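Putative ABC-transporter ATP-binding protein (Alicyclobacillus acidocaldarius, PDB 1Z47) probably binds and hydrolyses ATP as the nucleotide-binding subunit that would power a putative sulfate ABC transporter. Local coordinates at residues G75-V79 / T80-P84; E128-F132 / M133-S137; A174-D177 / T178-R182. All coordinates share one frame; numbering follows the deposited sequence.

Interaction 1 (G75-V79 / T80-P84)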
loop_
_atom_site.group_PDB
_atom_site.type_symbol
_atom_site.label_atom_id
_atom_site.label_comp_id
_atom_site.label_asym_id
_atom_site.label_seq_id
_atom_site.Cartn_x
_atom_site.Cartn_y
_atom_site.Cartn_z
ATOM N N GLY B 75 -21.302 -15.182 -20.230
ATOM C CA GLY B 75 -22.488 -15.992 -20.029
ATOM C C GLY B 75 -22.717 -16.912 -21.217
ATOM O O GLY B 75 -23.860 -17.187 -21.596
ATOM N N GLY B 76 -21.621 -17.387 -21.806
ATOM C CA GLY B 76 -21.706 -18.266 -22.960
ATOM C C GLY B 76 -22.233 -17.520 -24.170
ATOM O O GLY B 76 -22.630 -18.125 -25.164
ATOM N N LYS B 77 -22.220 -16.195 -24.084
ATOM C CA LYS B 77 -22.717 -15.343 -25.153
ATOM C C LYS B 77 -21.616 -14.516 -25.823
ATOM O O LYS B 77 -21.040 -13.616 -25.209
ATOM C CB LYS B 77 -23.795 -14.423 -24.580
ATOM C CG LYS B 77 -24.363 -13.390 -25.536
ATOM C CD LYS B 77 -25.407 -12.524 -24.817
ATOM C CE LYS B 77 -25.980 -11.440 -25.726
ATOM N NZ LYS B 77 -27.011 -10.613 -25.033
ATOM N N ARG B 78 -21.330 -14.829 -27.084
ATOM C CA ARG B 78 -20.319 -14.106 -27.844
ATOM C C ARG B 78 -20.741 -12.641 -27.951
ATOM O O ARG B 78 -21.716 -12.318 -28.625
ATOM C CB ARG B 78 -20.180 -14.716 -29.239
ATOM C CG ARG B 78 -19.269 -13.927 -30.155
ATOM C CD ARG B 78 -19.121 -14.591 -31.519
ATOM N NE ARG B 78 -18.398 -13.723 -32.444
ATOM C CZ ARG B 78 -18.847 -12.543 -32.860
ATOM N NH1 ARG B 78 -20.021 -12.093 -32.439
ATOM N NH2 ARG B 78 -18.110 -11.800 -33.677
ATOM N N VAL B 79 -20.001 -11.751 -27.295
ATOM C CA VAL B 79 -20.348 -10.333 -27.303
ATOM C C VAL B 79 -19.270 -9.441 -27.901
ATOM O O VAL B 79 -19.359 -8.218 -27.825
ATOM C CB VAL B 79 -20.649 -9.841 -25.859
ATOM C CG1 VAL B 79 -21.746 -10.692 -25.238
ATOM C CG2 VAL B 79 -19.386 -9.924 -25.001
ATOM N N THR B 80 -18.260 -10.056 -28.505
ATOM C CA THR B 80 -17.149 -9.327 -29.101
ATOM C C THR B 80 -17.495 -8.020 -29.790
ATOM O O THR B 80 -16.801 -7.021 -29.616
ATOM C CB THR B 80 -16.409 -10.174 -30.138
ATOM O OG1 THR B 80 -15.997 -11.409 -29.547
ATOM C CG2 THR B 80 -15.193 -9.418 -30.651
ATOM N N ASP B 81 -18.561 -8.027 -30.582
ATOM C CA ASP B 81 -18.949 -6.834 -31.321
ATOM C C ASP B 81 -20.122 -6.047 -30.740
ATOM O O ASP B 81 -20.714 -5.205 -31.417
ATOM C CB ASP B 81 -19.226 -7.219 -32.777
ATOM C CG ASP B 81 -17.991 -7.786 -33.473
ATOM O OD1 ASP B 81 -18.132 -8.367 -34.571
ATOM O OD2 ASP B 81 -16.875 -7.646 -32.919
ATOM N N LEU B 82 -20.448 -6.296 -29.479
ATOM C CA LEU B 82 -21.546 -5.568 -28.859
ATOM C C LEU B 82 -21.007 -4.409 -28.024
ATOM O O LEU B 82 -19.951 -4.527 -27.399
ATOM C CB LEU B 82 -22.371 -6.511 -27.979
ATOM C CG LEU B 82 -23.008 -7.679 -28.732
ATOM C CD1 LEU B 82 -23.660 -8.641 -27.754
ATOM C CD2 LEU B 82 -24.018 -7.134 -29.732
ATOM N N PRO B 83 -21.712 -3.260 -28.028
ATOM C CA PRO B 83 -21.273 -2.098 -27.246
ATOM C C PRO B 83 -21.463 -2.315 -25.738
ATOM O O PRO B 83 -22.153 -3.241 -25.310
ATOM C CB PRO B 83 -22.143 -0.965 -27.794
ATOM C CG PRO B 83 -23.397 -1.674 -28.189
ATOM C CD PRO B 83 -22.860 -2.904 -28.881
ATOM N N PRO B 84 -20.845 -1.463 -24.913
ATOM C CA PRO B 84 -20.958 -1.580 -23.456
ATOM C C PRO B 84 -22.407 -1.677 -22.989
ATOM O O PRO B 84 -22.754 -2.521 -22.159
ATOM C CB PRO B 84 -20.283 -0.305 -22.962
ATOM C CG PRO B 84 -19.257 -0.043 -24.016
ATOM C CD PRO B 84 -20.035 -0.291 -25.281
#

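Interaction 2 (E128-F132 / M133-S137)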
loop_
_atom_site.group_PDB
_atom_site.type_symbol
_atom_site.label_atom_id
_atom_site.label_comp_id
_atom_site.label_asym_id
_atom_site.label_seq_id
_atom_site.Cartn_x
_atom_site.Cartn_y
_atom_site.Cartn_z
ATOM N N GLU B 128 -33.781 -0.872 -1.549
ATOM C CA GLU B 128 -33.128 -2.127 -1.225
ATOM C C GLU B 128 -31.614 -1.908 -1.202
ATOM O O GLU B 128 -30.944 -2.248 -0.236
ATOM C CB GLU B 128 -33.469 -3.175 -2.295
ATOM C CG GLU B 128 -33.009 -4.595 -1.965
ATOM C CD GLU B 128 -32.867 -5.495 -3.198
ATOM O OE1 GLU B 128 -33.732 -5.453 -4.109
ATOM O OE2 GLU B 128 -31.878 -6.265 -3.250
ATOM N N LEU B 129 -31.090 -1.359 -2.293
ATOM C CA LEU B 129 -29.659 -1.110 -2.418
ATOM C C LEU B 129 -29.142 -0.123 -1.370
ATOM O O LEU B 129 -28.098 -0.351 -0.751
ATOM C CB LEU B 129 -29.346 -0.596 -3.822
ATOM C CG LEU B 129 -29.512 -1.646 -4.918
ATOM C CD1 LEU B 129 -29.457 -0.989 -6.289
ATOM C CD2 LEU B 129 -28.422 -2.697 -4.755
ATOM N N LEU B 130 -29.882 0.960 -1.153
ATOM C CA LEU B 130 -29.456 1.969 -0.183
ATOM C C LEU B 130 -29.321 1.429 1.239
ATOM O O LEU B 130 -28.359 1.758 1.938
ATOM C CB LEU B 130 -30.403 3.186 -0.208
ATOM C CG LEU B 130 -30.449 3.982 -1.518
ATOM C CD1 LEU B 130 -31.401 5.161 -1.343
ATOM C CD2 LEU B 130 -29.051 4.476 -1.906
ATOM N N ARG B 131 -30.267 0.606 1.686
ATOM C CA ARG B 131 -30.163 0.064 3.029
ATOM C C ARG B 131 -29.044 -0.959 3.081
ATOM O O ARG B 131 -28.281 -0.997 4.049
ATOM C CB ARG B 131 -31.484 -0.570 3.474
ATOM C CG ARG B 131 -32.525 0.467 3.876
ATOM C CD ARG B 131 -33.932 -0.112 3.888
ATOM N NE ARG B 131 -34.217 -0.863 2.664
ATOM C CZ ARG B 131 -35.441 -1.098 2.197
ATOM N NH1 ARG B 131 -36.502 -0.633 2.844
ATOM N NH2 ARG B 131 -35.600 -1.813 1.091
ATOM N N PHE B 132 -28.918 -1.781 2.046
ATOM C CA PHE B 132 -27.849 -2.765 2.076
ATOM C C PHE B 132 -26.501 -2.076 2.222
ATOM O O PHE B 132 -25.662 -2.502 3.007
ATOM C CB PHE B 132 -27.820 -3.620 0.812
ATOM C CG PHE B 132 -26.650 -4.557 0.761
ATOM C CD1 PHE B 132 -26.478 -5.526 1.754
ATOM C CD2 PHE B 132 -25.689 -4.443 -0.245
ATOM C CE1 PHE B 132 -25.358 -6.368 1.748
ATOM C CE2 PHE B 132 -24.567 -5.281 -0.259
ATOM C CZ PHE B 132 -24.401 -6.243 0.738
ATOM N N MET B 133 -26.299 -1.002 1.467
ATOM C CA MET B 133 -25.034 -0.294 1.534
ATOM C C MET B 133 -24.877 0.829 2.550
ATOM O O MET B 133 -23.967 1.643 2.447
ATOM C CB MET B 133 -24.639 0.153 0.135
ATOM C CG MET B 133 -24.054 -1.047 -0.620
ATOM S SD MET B 133 -24.001 -0.920 -2.373
ATOM C CE MET B 133 -22.571 0.072 -2.592
ATOM N N ARG B 134 -25.742 0.845 3.554
ATOM C CA ARG B 134 -25.652 1.838 4.610
ATOM C C ARG B 134 -25.663 3.267 4.071
ATOM O O ARG B 134 -24.872 4.103 4.508
ATOM C CB ARG B 134 -24.365 1.599 5.406
ATOM C CG ARG B 134 -24.226 0.191 5.968
ATOM C CD ARG B 134 -25.112 -0.023 7.196
ATOM N NE ARG B 134 -24.581 0.643 8.390
ATOM C CZ ARG B 134 -25.165 0.623 9.588
ATOM N NH1 ARG B 134 -26.310 -0.030 9.768
ATOM N NH2 ARG B 134 -24.604 1.253 10.613
ATOM N N LEU B 135 -26.541 3.533 3.111
ATOM C CA LEU B 135 -26.673 4.866 2.525
ATOM C C LEU B 135 -28.083 5.406 2.685
ATOM O O LEU B 135 -28.470 6.342 1.976
ATOM C CB LEU B 135 -26.361 4.854 1.029
ATOM C CG LEU B 135 -24.934 4.659 0.537
ATOM C CD1 LEU B 135 -24.974 4.312 -0.945
ATOM C CD2 LEU B 135 -24.132 5.932 0.799
ATOM N N GLU B 136 -28.866 4.813 3.582
ATOM C CA GLU B 136 -30.238 5.293 3.772
ATOM C C GLU B 136 -30.222 6.714 4.364
ATOM O O GLU B 136 -30.935 7.606 3.888
ATOM C CB GLU B 136 -31.020 4.337 4.690
ATOM C CG GLU B 136 -30.439 4.228 6.096
ATOM C CD GLU B 136 -28.964 3.850 6.088
ATOM O OE1 GLU B 136 -28.651 2.681 5.754
ATOM O OE2 GLU B 136 -28.123 4.733 6.401
ATOM N N SER B 137 -29.400 6.935 5.383
ATOM C CA SER B 137 -29.339 8.261 5.978
ATOM C C SER B 137 -28.804 9.312 4.991
ATOM O O SER B 137 -28.842 10.503 5.277
ATOM C CB SER B 137 -28.505 8.256 7.276
ATOM O OG SER B 137 -27.176 7.798 7.079
#

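Interaction 3 (A174-D177 / T178-R182)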
loop_
_atom_site.group_PDB
_atom_site.type_symbol
_atom_site.label_atom_id
_atom_site.label_comp_id
_atom_site.label_asym_id
_atom_site.label_seq_id
_atom_site.Cartn_x
_atom_site.Cartn_y
_atom_site.Cartn_z
ATOM N N ALA B 174 -8.094 4.957 -6.310
ATOM C CA ALA B 174 -6.842 5.708 -6.369
ATOM C C ALA B 174 -7.159 7.138 -5.922
ATOM O O ALA B 174 -8.316 7.568 -5.979
ATOM C CB ALA B 174 -6.291 5.705 -7.791
ATOM N N ALA B 175 -6.142 7.870 -5.480
ATOM C CA ALA B 175 -6.349 9.239 -5.012
ATOM C C ALA B 175 -7.138 9.205 -3.695
ATOM O O ALA B 175 -7.746 10.197 -3.288
ATOM C CB ALA B 175 -7.105 10.059 -6.077
ATOM N N ILE B 176 -7.115 8.046 -3.042
ATOM C CA ILE B 176 -7.804 7.819 -1.770
ATOM C C ILE B 176 -6.744 7.615 -0.679
ATOM O O ILE B 176 -5.633 7.183 -0.973
ATOM C CB ILE B 176 -8.648 6.521 -1.821
ATOM C CG1 ILE B 176 -9.719 6.526 -0.733
ATOM C CG2 ILE B 176 -7.745 5.313 -1.582
ATOM C CD1 ILE B 176 -10.898 7.400 -1.060
ATOM N N ASP B 177 -7.090 7.924 0.569
ATOM C CA ASP B 177 -6.170 7.717 1.685
ATOM C C ASP B 177 -6.077 6.211 1.904
ATOM O O ASP B 177 -7.081 5.492 1.783
ATOM C CB ASP B 177 -6.697 8.375 2.976
ATOM C CG ASP B 177 -6.353 9.867 3.074
ATOM O OD1 ASP B 177 -5.729 10.403 2.133
ATOM O OD2 ASP B 177 -6.708 10.502 4.095
ATOM N N THR B 178 -4.876 5.751 2.236
ATOM C CA THR B 178 -4.598 4.337 2.493
ATOM C C THR B 178 -5.618 3.623 3.401
ATOM O O THR B 178 -6.064 2.509 3.106
ATOM C CB THR B 178 -3.198 4.177 3.135
ATOM O OG1 THR B 178 -2.210 4.745 2.265
ATOM C CG2 THR B 178 -2.869 2.715 3.371
ATOM N N GLN B 179 -5.981 4.256 4.503
ATOM C CA GLN B 179 -6.900 3.625 5.441
ATOM C C GLN B 179 -8.310 3.450 4.885
ATOM O O GLN B 179 -8.954 2.414 5.093
ATOM C CB GLN B 179 -6.952 4.438 6.732
ATOM C CG GLN B 179 -7.898 3.874 7.784
ATOM C CD GLN B 179 -8.064 4.816 8.960
ATOM O OE1 GLN B 179 -8.318 6.014 8.787
ATOM N NE2 GLN B 179 -7.933 4.283 10.157
ATOM N N ILE B 180 -8.797 4.465 4.185
ATOM C CA ILE B 180 -10.136 4.391 3.613
ATOM C C ILE B 180 -10.141 3.403 2.443
ATOM O O ILE B 180 -11.107 2.656 2.251
ATOM C CB ILE B 180 -10.607 5.794 3.197
ATOM C CG1 ILE B 180 -10.788 6.636 4.475
ATOM C CG2 ILE B 180 -11.927 5.714 2.435
ATOM C CD1 ILE B 180 -10.910 8.121 4.248
ATOM N N ARG B 181 -9.047 3.373 1.688
ATOM C CA ARG B 181 -8.910 2.442 0.563
ATOM C C ARG B 181 -9.073 1.011 1.102
ATOM O O ARG B 181 -9.737 0.166 0.497
ATOM C CB ARG B 181 -7.518 2.614 -0.055
ATOM C CG ARG B 181 -7.295 2.005 -1.432
ATOM C CD ARG B 181 -5.912 2.453 -1.945
ATOM N NE ARG B 181 -5.378 1.628 -3.029
ATOM C CZ ARG B 181 -5.895 1.544 -4.254
ATOM N NH1 ARG B 181 -6.978 2.245 -4.575
ATOM N NH2 ARG B 181 -5.323 0.755 -5.160
ATOM N N ARG B 182 -8.463 0.744 2.253
ATOM C CA ARG B 182 -8.543 -0.580 2.848
ATOM C C ARG B 182 -9.949 -0.906 3.335
ATOM O O ARG B 182 -10.408 -2.051 3.200
ATOM C CB ARG B 182 -7.533 -0.723 3.999
ATOM C CG ARG B 182 -6.076 -0.739 3.531
ATOM C CD ARG B 182 -5.131 -1.181 4.634
ATOM N NE ARG B 182 -3.816 -0.564 4.473
ATOM C CZ ARG B 182 -2.759 -0.820 5.244
ATOM N NH1 ARG B 182 -2.854 -1.693 6.246
ATOM N NH2 ARG B 182 -1.603 -0.197 5.014
#

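Interaction 1 (G75-V79 / T80-P84)
Leu82 lays its CD1 methyl against Val79, 3.8 Å from Val79 CB, and the two side chains cross at about a right angle. Leu82 CG sits opposite its own carbonyl carbon and beside its backbone N (chi1 -61°), which directs it toward Val79; with chi2 near 180°, Leu82 CD1 comes to 3.7 Å from Val79 CA. Lys77, fully extended, passes the same methyl with CE 4.2 Å from Leu82 CD1. The motif here is a type I beta turn from Val79 to Leu82, following the weakly bonded strand 77-78: Leu82 N donates to Val79 O at 2.8 Å, nearly straight at 168° although the donor stands well above the carbonyl plane. With an alanine in place of Leu82, CG and both methyls are gone, and Val79 and the Lys77 chain would probably be left without their apolar neighbour across the turn. On the polar side Arg78, extended from CG to NE, sends NH2 to Asp81 OD1 in a 3.5 Å salt bridge. The carboxylate stands at 86° to the guanidinium, OD1 meeting its edge, while Thr80 CB covers one guanidinium face near the rim. Thr80 OG1 is hydrogen-bonded to Asp71 OD2 and Val72 N of strand 69-74.

Interaction 2 (E128-F132 / M133-S137)
The ring of Phe132 is met by Met133, whose CG lies 3.8 Å from Phe132 CD2, while Met133 N approaches the ring obliquely, 3.6 Å from Phe132 CG. The second flat group, the Glu136 carboxylate, brings OE1 near the backbone of Arg131 and uses OE2 to accept Ser137 N at 2.7 Å, on the anti side and 34° out of the carboxylate plane; a weak bond from Ser137 OG reaches the same oxygen. Glu136 takes up this pose with CG wedged between its backbone N and carbonyl carbon (chi1 62°) and a bend at chi2. The bond from Ser137 N to OE2 is consistent with a carboxylate whose rotation is restrained. The backbone evidence identifies a Schellman motif. Leu135 N donates to Leu130 O at 2.8 Å, and inside that loop Arg134 N reaches Arg131 O at 3.2 Å from steeply above the carbonyl plane, with Arg134 at a positive phi of 55°. Just before the reversal, Met133 N still keeps the helical bond to Leu129 O. The apolar pair expected with this cap is present, Leu130 CD2 lying 4.0 Å from Leu135 CB. Arg153 of helix 148-160 binds the carbonyl oxygens of Met133 and Arg134. Leu129 and Leu130 pack on helix 104-109, Leu135 on helix 148-160, and Phe132 on helix 178-195, which Met133 also touches.

Interaction 3 (A174-D177 / T178-R182)
Ala174 meets the end of Arg181: its N lies 3.4 Å from Arg181 NH1, but both atoms are donors, so this is proximity and not a bond. The Arg181 chain runs extended from CG to NE, with CG turned opposite the backbone N (chi1 -165°); its NH2 also has a long, weak ion pair with Glu208. Ile176 points into the first helical turn and crosses Ile180 at about a right angle, Ile176 CG1 being 3.9 Å from Ile180 CG2, and Ile176 CD1 coming to 4.0 Å from the same methyl. The very close approach of the other Ile176 branch to Arg181 is doubtful, and with it the exact placement of the arginine chain. Asp177 holds the N-cap position of helix 178-195, yet its side chain makes no capping bond. Its carbonyl does the helical work instead: Arg181 N donates to Asp177 O at 2.9 Å with an N-H...O angle of 161°, closing the first turn. The carboxylate is used elsewhere, OD2 accepting Ser50 N of the second subunit, while Thr178 OG1 is hydrogen-bonded to His204 ND1, also of the second subunit. Position after strand 166-170, sequence and cross-subunit bonding all fit the D-loop of ABC ATPases, which faces the partner's probable Walker A loop across the dimer interface.

How the interactions relate
Along the chain the three contacts come in series, all within the ABC transporter ATP-binding region. Interaction 1 takes in strand 77-78, which pairs with strand 69-74 of the antiparallel sheet, and the turn after it; its centre is about 32 Å from that of interaction 2 and about 33 Å from that of interaction 3. Interactions 2 and 3 are closer, with centres about 22 Å and nearest atoms about 12 Å apart, and none of the three touch. Helix 178-195 links the latter two: interaction 3 forms its start, and residues farther along it pack on the helix end of interaction 2. Among the three, interaction 3 is the one bonded to the second subunit, which places dimer contact at that helix start.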